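Local coordinates for phosphotriesterase, putative (Deinococcus radiodurans, PDB 4J35), which probably hydrolyses lactones with a pair of divalent metal ions and serves here as a template engineered toward organophosphate hydrolysis, at residues A3-T7 / G8-A12; G38-H42 / A43-A47; R54-A58 / R59-T63. The protein carries 7 engineered substitutions. All blocks are in the same frame, centred on the assembly; numbering follows the deposited sequence.

Contact 1 (A3-T7 / G8-A12); sequences AQTVT and GAVAA
Ala3 and Val10 form a hydrogen-bonded antiparallel pair, each backbone N giving a bond of 2.9 Å to the other's O, and with Thr5 and Gly8 they frame a beta hairpin with a two-residue loop, its strands running at 143° to one another. A type I turn from Thr5 to Gly8 closes it, with Gly8 N reaching Thr5 O. Gly8 has a positive phi, where a CB would be driven against Thr7 O, so only a residue without a side chain fits comfortably there. Thr5 does most of the side-chain work. Its OG1, held between its own backbone N and carbonyl carbon (chi1 82°), donates to Gly8 O at 2.8 Å in the carbonyl plane, on a lone pair, while Thr5 N approaches the same oxygen from above that plane. The hydroxyl also accepts from Thr7 N at 3.0 Å, an ST turn within the loop. CG2 of Thr5 packs on CG2 of Val10 at 3.6 Å, the two side chains crossing at about a right angle. On the other face, Gln4 is bent at chi2 (62°), which folds the amide back over the partner strand and sets OE1 3.6 Å from Ala9 CB. One threonine hydroxyl thus ties the loop amide of Thr7 to the Gly8 carbonyl, and Gly8 O, with Thr5 N as its second donor, is held by both side chain and backbone.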
ATOM      1  N   ALA A   3      -9.820  -2.705  13.011  1.00 47.02           N
ATOM      2  CA  ALA A   3      -8.573  -2.787  12.249  1.00 46.14           C
ATOM      3  C   ALA A   3      -7.481  -3.256  13.179  1.00 45.19           C
ATOM      4  O   ALA A   3      -7.391  -2.800  14.316  1.00 43.47           O
ATOM      5  CB  ALA A   3      -8.210  -1.427  11.690  1.00 37.68           C
ATOM      6  N   GLN A   4      -6.625  -4.155  12.710  1.00 45.06           N
ATOM      7  CA  GLN A   4      -5.494  -4.545  13.526  1.00 43.13           C
ATOM      8  C   GLN A   4      -4.305  -3.627  13.236  1.00 42.10           C
ATOM      9  O   GLN A   4      -3.708  -3.721  12.176  1.00 39.12           O
ATOM     10  CB  GLN A   4      -5.139  -6.008  13.258  1.00 52.01           C
ATOM     11  CG  GLN A   4      -4.280  -6.622  14.340  1.00 50.40           C
ATOM     12  CD  GLN A   4      -4.958  -6.642  15.696  1.00 60.21           C
ATOM     13  OE1 GLN A   4      -6.191  -6.690  15.797  1.00 52.28           O
ATOM     14  NE2 GLN A   4      -4.158  -6.608  16.747  1.00 49.72           N
ATOM     15  N   THR A   5      -3.967  -2.745  14.176  1.00 43.91           N
ATOM     16  CA  THR A   5      -2.820  -1.847  14.014  1.00 41.73           C
ATOM     17  C   THR A   5      -1.657  -2.383  14.812  1.00 39.62           C
ATOM     18  O   THR A   5      -1.795  -3.363  15.539  1.00 42.01           O
ATOM     19  CB  THR A   5      -3.103  -0.411  14.514  1.00 42.82           C
ATOM     20  OG1 THR A   5      -2.920  -0.347  15.937  1.00 39.49           O
ATOM     21  CG2 THR A   5      -4.483   0.019  14.149  1.00 44.09           C
ATOM     22  N   VAL A   6      -0.501  -1.754  14.671  1.00 37.20           N
ATOM     23  CA  VAL A   6       0.704  -2.235  15.333  1.00 38.80           C
ATOM     24  C   VAL A   6       0.668  -1.927  16.842  1.00 45.09           C
ATOM     25  O   VAL A   6       1.506  -2.428  17.593  1.00 45.14           O
ATOM     26  CB  VAL A   6       1.996  -1.641  14.676  1.00 45.30           C
ATOM     27  CG1 VAL A   6       2.067  -2.018  13.186  1.00 42.10           C
ATOM     28  CG2 VAL A   6       2.058  -0.126  14.844  1.00 44.10           C
ATOM     29  N   THR A   7      -0.298  -1.121  17.284  1.00 45.64           N
ATOM     30  CA  THR A   7      -0.523  -0.909  18.715  1.00 49.10           C
ATOM     31  C   THR A   7      -1.793  -1.595  19.247  1.00 56.30           C
ATOM     32  O   THR A   7      -2.253  -1.279  20.345  1.00 61.66           O
ATOM     33  CB  THR A   7      -0.652   0.583  19.065  1.00 42.20           C
ATOM     34  OG1 THR A   7      -1.672   1.183  18.250  1.00 44.79           O
ATOM     35  CG2 THR A   7       0.668   1.310  18.880  1.00 42.74           C
ATOM     36  N   GLY A   8      -2.360  -2.518  18.476  1.00 52.25           N
ATOM     37  CA  GLY A   8      -3.549  -3.239  18.909  1.00 48.69           C
ATOM     38  C   GLY A   8      -4.758  -2.927  18.048  1.00 49.68           C
ATOM     39  O   GLY A   8      -4.679  -2.120  17.127  1.00 46.31           O
ATOM     40  N   ALA A   9      -5.883  -3.560  18.353  1.00 57.29           N
ATOM     41  CA  ALA A   9      -7.096  -3.397  17.561  1.00 47.24           C
ATOM     42  C   ALA A   9      -7.714  -2.027  17.775  1.00 50.60           C
ATOM     43  O   ALA A   9      -7.623  -1.460  18.865  1.00 57.78           O
ATOM     44  CB  ALA A   9      -8.098  -4.481  17.916  1.00 58.62           C
ATOM     45  N   VAL A  10      -8.346  -1.508  16.725  1.00 45.32           N
ATOM     46  CA  VAL A  10      -8.884  -0.148  16.731  1.00 54.11           C
ATOM     47  C   VAL A  10     -10.240  -0.127  16.044  1.00 50.74           C
ATOM     48  O   VAL A  10     -10.411  -0.737  14.995  1.00 47.46           O
ATOM     49  CB  VAL A  10      -7.946   0.825  15.997  1.00 47.94           C
ATOM     50  CG1 VAL A  10      -8.647   2.131  15.709  1.00 53.25           C
ATOM     51  CG2 VAL A  10      -6.711   1.060  16.818  1.00 52.81           C
ATOM     52  N   ALA A  11     -11.213   0.574  16.627  1.00 49.62           N
ATOM     53  CA  ALA A  11     -12.545   0.611  16.049  1.00 57.11           C
ATOM     54  C   ALA A  11     -12.548   1.270  14.670  1.00 45.02           C
ATOM     55  O   ALA A  11     -11.885   2.261  14.447  1.00 46.09           O
ATOM     56  CB  ALA A  11     -13.504   1.340  16.983  1.00 58.99           C
ATOM     57  N   ALA A  12     -13.308   0.709  13.743  1.00 39.78           N
ATOM     58  CA  ALA A  12     -13.469   1.316  12.425  1.00 47.41           C
ATOM     59  C   ALA A  12     -13.721   2.832  12.470  1.00 54.26           C
ATOM     60  O   ALA A  12     -13.157   3.577  11.664  1.00 46.27           O
ATOM     61  CB  ALA A  12     -14.580   0.607  11.663  1.00 47.51           C
TER

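Contact 2 (G38-H42 / A43-A47); sequences GPFDH and AAALA
Asp41 reaches forward from the residue just before helix 42-58 to cap its first turn, and its side chain can be followed outward over Ala44. CB lies 3.9 Å from Ala44 CB. With CG swung opposite the backbone N (chi1 -177°), the carboxylate is carried toward the helix start, and CG packs on the same methyl. At the tip the two oxygens part company. OD1 accepts from Ala44 N at 3.2 Å, a nearly straight bond (168° at the hydrogen) that arrives from above the carboxylate plane, whereas OD2 rests against Ala44 CB, also at 3.2 Å. This is an N-cap: a carboxylate takes up an amide of the first turn, which has no preceding helical carbonyl to bond, and its negative charge is likely to suit the positive end of the helix dipole. The main chain completes the start of the helix, with Ala45 N bonded to Asp41 O and Leu46 N to His42 O.

Phe40, one residue earlier, extends its ring forward to the helix, and its CE1 meets Ala45 CB at 3.5 Å. The CA of His42 lies 3.9 Å above one face of this ring, offset toward the rim, placing the ring against both the first helical residue and the methyl of Ala45. The contact lies at the surface, where the loop following strand 17-26 enters helix 42-58. Helix 76-86 is the neighbour: Phe78 meets Phe40 edge-to-face and touches Ala45 and Leu46, while His42 NE2 is hydrogen-bonded to Glu81 OE2, joining the two helices at this end.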
ATOM      1  N   GLY A  38      25.942   1.088   4.756  1.00 30.86           N
ATOM      2  CA  GLY A  38      24.592   1.647   4.850  1.00 29.18           C
ATOM      3  C   GLY A  38      23.734   0.991   5.932  1.00 33.78           C
ATOM      4  O   GLY A  38      22.653   0.454   5.645  1.00 34.71           O
ATOM      5  N   PRO A  39      24.219   1.022   7.180  1.00 38.32           N
ATOM      6  CA  PRO A  39      23.509   0.445   8.325  1.00 38.33           C
ATOM      7  C   PRO A  39      22.276   1.255   8.697  1.00 37.87           C
ATOM      8  O   PRO A  39      22.140   2.435   8.331  1.00 38.78           O
ATOM      9  CB  PRO A  39      24.544   0.554   9.447  1.00 41.56           C
ATOM     10  CG  PRO A  39      25.271   1.790   9.122  1.00 43.82           C
ATOM     11  CD  PRO A  39      25.429   1.744   7.614  1.00 43.35           C
ATOM     12  N   PHE A  40      21.378   0.641   9.452  1.00 35.70           N
ATOM     13  CA  PHE A  40      20.190   1.351   9.898  1.00 34.91           C
ATOM     14  C   PHE A  40      20.566   2.332  11.007  1.00 40.51           C
ATOM     15  O   PHE A  40      21.146   1.930  12.007  1.00 43.16           O
ATOM     16  CB  PHE A  40      19.162   0.361  10.426  1.00 38.69           C
ATOM     17  CG  PHE A  40      17.844   0.975  10.779  1.00 42.36           C
ATOM     18  CD1 PHE A  40      17.228   1.863   9.921  1.00 34.91           C
ATOM     19  CD2 PHE A  40      17.204   0.637  11.959  1.00 51.57           C
ATOM     20  CE1 PHE A  40      15.996   2.408  10.229  1.00 33.28           C
ATOM     21  CE2 PHE A  40      15.967   1.184  12.281  1.00 46.08           C
ATOM     22  CZ  PHE A  40      15.364   2.065  11.414  1.00 40.43           C
ATOM     23  N   ASP A  41      20.228   3.600  10.830  1.00 42.20           N
ATOM     24  CA  ASP A  41      20.468   4.597  11.863  1.00 50.51           C
ATOM     25  C   ASP A  41      19.172   4.779  12.598  1.00 43.52           C
ATOM     26  O   ASP A  41      18.314   5.570  12.192  1.00 39.11           O
ATOM     27  CB  ASP A  41      20.931   5.930  11.271  1.00 54.62           C
ATOM     28  CG  ASP A  41      21.269   6.969  12.355  1.00 53.99           C
ATOM     29  OD1 ASP A  41      20.901   6.755  13.534  1.00 51.12           O
ATOM     30  OD2 ASP A  41      21.907   7.994  12.028  1.00 61.86           O
ATOM     31  N   HIS A  42      19.016   4.027  13.676  1.00 44.95           N
ATOM     32  CA  HIS A  42      17.730   3.937  14.341  1.00 50.64           C
ATOM     33  C   HIS A  42      17.271   5.287  14.897  1.00 50.34           C
ATOM     34  O   HIS A  42      16.111   5.658  14.751  1.00 39.15           O
ATOM     35  CB  HIS A  42      17.791   2.894  15.447  1.00 47.60           C
ATOM     36  CG  HIS A  42      16.525   2.783  16.242  1.00 51.88           C
ATOM     37  ND1 HIS A  42      16.151   3.722  17.176  1.00 56.43           N
ATOM     38  CD2 HIS A  42      15.562   1.834  16.257  1.00 50.89           C
ATOM     39  CE1 HIS A  42      15.001   3.364  17.721  1.00 60.18           C
ATOM     40  NE2 HIS A  42      14.623   2.220  17.182  1.00 55.13           N
ATOM     41  N   ALA A  43      18.178   6.026  15.532  1.00 46.98           N
ATOM     42  CA  ALA A  43      17.808   7.307  16.120  1.00 45.93           C
ATOM     43  C   ALA A  43      17.389   8.294  15.042  1.00 46.26           C
ATOM     44  O   ALA A  43      16.420   9.006  15.207  1.00 41.98           O
ATOM     45  CB  ALA A  43      18.984   7.905  16.954  1.00 49.59           C
ATOM     46  N   ALA A  44      18.151   8.355  13.955  1.00 34.88           N
ATOM     47  CA  ALA A  44      17.865   9.283  12.865  1.00 38.94           C
ATOM     48  C   ALA A  44      16.533   8.938  12.180  1.00 39.41           C
ATOM     49  O   ALA A  44      15.774   9.830  11.796  1.00 35.83           O
ATOM     50  CB  ALA A  44      18.997   9.253  11.839  1.00 46.84           C
ATOM     51  N   ALA A  45      16.261   7.644  12.027  1.00 39.39           N
ATOM     52  CA  ALA A  45      15.018   7.201  11.399  1.00 38.87           C
ATOM     53  C   ALA A  45      13.821   7.526  12.287  1.00 34.85           C
ATOM     54  O   ALA A  45      12.780   7.998  11.820  1.00 35.83           O
ATOM     55  CB  ALA A  45      15.076   5.695  11.116  1.00 37.23           C
ATOM     56  N   LEU A  46      13.945   7.209  13.566  1.00 38.55           N
ATOM     57  CA  LEU A  46      12.870   7.486  14.514  1.00 32.70           C
ATOM     58  C   LEU A  46      12.535   8.962  14.534  1.00 39.27           C
ATOM     59  O   LEU A  46      11.366   9.341  14.547  1.00 39.45           O
ATOM     60  CB  LEU A  46      13.249   7.034  15.926  1.00 49.22           C
ATOM     61  CG  LEU A  46      12.127   7.182  16.967  1.00 50.63           C
ATOM     62  CD1 LEU A  46      10.951   6.311  16.611  1.00 46.08           C
ATOM     63  CD2 LEU A  46      12.616   6.836  18.362  1.00 58.15           C
ATOM     64  N   ALA A  47      13.560   9.806  14.552  1.00 38.79           N
ATOM     65  CA  ALA A  47      13.333  11.241  14.564  1.00 43.24           C
ATOM     66  C   ALA A  47      12.614  11.696  13.305  1.00 38.69           C
ATOM     67  O   ALA A  47      11.637  12.441  13.370  1.00 40.06           O
ATOM     68  CB  ALA A  47      14.667  11.995  14.729  1.00 42.70           C
TER

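Contact 3 (R54-A58 / R59-T63); sequences RALLA and RGIQT
A Schellman motif ends helix 42-58, and Gly60 is its C-prime residue. Gly60 N bonds to Leu57 O at 3.0 Å, and Ile61 N reaches back to Leu56 O at 3.1 Å. Glycine suits the site because its phi of 92° would press a CB against the carbonyl O of Arg59. Leu56 O takes a second donor, Arg59 N at 2.8 Å, and the two N-H groups come from opposite faces of its carbonyl plane, so this oxygen is gripped from both sides.

The Arg59 side chain runs back along the last turn. CG stands opposite the carbonyl carbon (chi1 -71°) and the chain is extended from there to NE, which lays CG and CD beside Ala55 O and lets NH1 donate to that oxygen at 3.0 Å. The oxygen sits at the guanidinium edge, 15° out of its plane, and also takes a weak bond from Arg59 N at 3.4 Å. NE forms a salt bridge with Asp294, so the group is held at two points at least. Shortening Arg59 to an alanine is likely to cost Asp294 this positive partner and leave Ala55 O with only the weak bond among the donors described here. Where the helix meets the strand, Leu56 CB packs on Ile61 CB at 3.9 Å, their side chains crossing obliquely, and Leu57 CD2 lies 3.5 Å from the buried Ile61 O, which has no polar partner.

The turn links helix and strand in the beta-alpha-beta unit of strand 17-26, helix 42-58 and strand 61-66. Leu56 touches Leu19 and Ile61 touches Ala17, both of strand 17-26, and Leu290 touches both Leu56 and Arg59 from a loop.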
ATOM      1  N   ARG A  54       3.937  13.535  12.857  1.00 39.29           N
ATOM      2  CA  ARG A  54       3.325  14.713  13.448  1.00 37.76           C
ATOM      3  C   ARG A  54       2.733  15.631  12.408  1.00 33.84           C
ATOM      4  O   ARG A  54       1.687  16.234  12.646  1.00 41.84           O
ATOM      5  CB  ARG A  54       4.348  15.478  14.289  1.00 43.52           C
ATOM      6  CG  ARG A  54       4.649  14.769  15.539  1.00 45.01           C
ATOM      7  CD  ARG A  54       5.702  15.471  16.414  1.00 56.06           C
ATOM      8  NE  ARG A  54       6.126  14.566  17.481  1.00 71.89           N
ATOM      9  CZ  ARG A  54       5.304  14.025  18.374  1.00 75.39           C
ATOM     10  NH1 ARG A  54       4.013  14.311  18.356  1.00 71.69           N
ATOM     11  NH2 ARG A  54       5.762  13.195  19.294  1.00 78.66           N
ATOM     12  N   ALA A  55       3.419  15.788  11.284  1.00 34.47           N
ATOM     13  CA  ALA A  55       2.905  16.619  10.217  1.00 30.25           C
ATOM     14  C   ALA A  55       1.576  16.062   9.665  1.00 37.30           C
ATOM     15  O   ALA A  55       0.688  16.807   9.247  1.00 37.76           O
ATOM     16  CB  ALA A  55       3.921  16.734   9.117  1.00 33.75           C
ATOM     17  N   LEU A  56       1.446  14.751   9.655  1.00 37.66           N
ATOM     18  CA  LEU A  56       0.222  14.140   9.160  1.00 31.09           C
ATOM     19  C   LEU A  56      -0.903  14.354  10.139  1.00 28.46           C
ATOM     20  O   LEU A  56      -2.000  14.754   9.770  1.00 36.75           O
ATOM     21  CB  LEU A  56       0.443  12.631   8.904  1.00 35.53           C
ATOM     22  CG  LEU A  56       1.290  12.317   7.679  1.00 36.09           C
ATOM     23  CD1 LEU A  56       1.690  10.798   7.597  1.00 37.44           C
ATOM     24  CD2 LEU A  56       0.530  12.712   6.420  1.00 37.06           C
ATOM     25  N   LEU A  57      -0.644  14.092  11.409  1.00 35.03           N
ATOM     26  CA  LEU A  57      -1.642  14.346  12.418  1.00 31.71           C
ATOM     27  C   LEU A  57      -2.117  15.817  12.381  1.00 44.26           C
ATOM     28  O   LEU A  57      -3.305  16.106  12.549  1.00 40.83           O
ATOM     29  CB  LEU A  57      -1.103  13.988  13.794  1.00 42.07           C
ATOM     30  CG  LEU A  57      -0.922  12.507  14.092  1.00 43.03           C
ATOM     31  CD1 LEU A  57      -0.004  12.350  15.283  1.00 48.26           C
ATOM     32  CD2 LEU A  57      -2.271  11.867  14.383  1.00 41.53           C
ATOM     33  N   ALA A  58      -1.197  16.740  12.129  1.00 47.13           N
ATOM     34  CA  ALA A  58      -1.566  18.150  11.990  1.00 46.47           C
ATOM     35  C   ALA A  58      -2.566  18.339  10.852  1.00 44.44           C
ATOM     36  O   ALA A  58      -3.355  19.279  10.851  1.00 45.32           O
ATOM     37  CB  ALA A  58      -0.316  19.021  11.752  1.00 40.29           C
ATOM     38  N   ARG A  59      -2.564  17.446   9.879  1.00 38.88           N
ATOM     39  CA  ARG A  59      -3.435  17.665   8.739  1.00 41.06           C
ATOM     40  C   ARG A  59      -4.743  16.865   8.870  1.00 39.65           C
ATOM     41  O   ARG A  59      -5.543  16.827   7.947  1.00 43.81           O
ATOM     42  CB  ARG A  59      -2.685  17.343   7.455  1.00 45.74           C
ATOM     43  CG  ARG A  59      -1.596  18.383   7.132  1.00 37.91           C
ATOM     44  CD  ARG A  59      -0.602  17.820   6.141  1.00 42.04           C
ATOM     45  NE  ARG A  59       0.269  18.855   5.594  1.00 48.92           N
ATOM     46  CZ  ARG A  59       1.220  19.472   6.287  1.00 46.95           C
ATOM     47  NH1 ARG A  59       1.403  19.195   7.572  1.00 36.17           N
ATOM     48  NH2 ARG A  59       1.961  20.401   5.693  1.00 38.20           N
ATOM     49  N   GLY A  60      -4.957  16.264  10.033  1.00 42.69           N
ATOM     50  CA  GLY A  60      -6.151  15.473  10.281  1.00 36.00           C
ATOM     51  C   GLY A  60      -5.976  13.981   9.954  1.00 36.60           C
ATOM     52  O   GLY A  60      -6.904  13.202  10.186  1.00 40.71           O
ATOM     53  N   ILE A  61      -4.821  13.584   9.415  1.00 34.74           N
ATOM     54  CA  ILE A  61      -4.564  12.151   9.108  1.00 33.76           C
ATOM     55  C   ILE A  61      -4.324  11.366  10.402  1.00 42.77           C
ATOM     56  O   ILE A  61      -3.367  11.619  11.118  1.00 42.62           O
ATOM     57  CB  ILE A  61      -3.365  11.923   8.183  1.00 35.52           C
ATOM     58  CG1 ILE A  61      -3.491  12.703   6.872  1.00 35.22           C
ATOM     59  CG2 ILE A  61      -3.194  10.379   7.888  1.00 34.40           C
ATOM     60  CD1 ILE A  61      -4.667  12.362   6.090  1.00 45.64           C
ATOM     61  N   GLN A  62      -5.185  10.401  10.704  1.00 33.02           N
ATOM     62  CA  GLN A  62      -5.024   9.635  11.937  1.00 43.10           C
ATOM     63  C   GLN A  62      -4.500   8.220  11.753  1.00 42.11           C
ATOM     64  O   GLN A  62      -4.135   7.568  12.743  1.00 36.74           O
ATOM     65  CB  GLN A  62      -6.348   9.554  12.674  1.00 36.04           C
ATOM     66  CG  GLN A  62      -6.809  10.932  13.178  1.00 44.22           C
ATOM     67  CD  GLN A  62      -8.187  10.877  13.730  1.00 57.70           C
ATOM     68  OE1 GLN A  62      -9.130  11.345  13.095  1.00 62.57           O
ATOM     69  NE2 GLN A  62      -8.331  10.284  14.914  1.00 64.72           N
ATOM     70  N   THR A  63      -4.501   7.734  10.515  1.00 35.38           N
ATOM     71  CA  THR A  63      -4.018   6.381  10.226  1.00 31.75           C
ATOM     72  C   THR A  63      -3.286   6.307   8.910  1.00 27.44           C
ATOM     73  O   THR A  63      -3.649   6.982   7.945  1.00 34.95           O
ATOM     74  CB  THR A  63      -5.223   5.417  10.123  1.00 37.97           C
ATOM     75  OG1 THR A  63      -6.045   5.561  11.282  1.00 41.61           O
ATOM     76  CG2 THR A  63      -4.777   3.954   9.957  1.00 31.77           C
TER

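In the fold
From the N terminus, contact 1 closes a hairpin before strand 17-26, the strand that carries the metal ligands His21 and His23. The chain then leaves that strand, and contact 2 starts helix 42-58; contact 3 ends the same helix and turns the chain into strand 61-66, which lies parallel beside strand 17-26. The three follow in series, neither nesting nor crossing. Contacts 2 and 3 thus mark the two ends of one helix in a beta-alpha-beta crossover of the TIM-barrel fold, their centres about 22 Å apart. The hairpin of contact 1, about 17 Å from contact 3 between centres, packs against strand 89-91 and helix 76-86, the helix that also flanks contact 2.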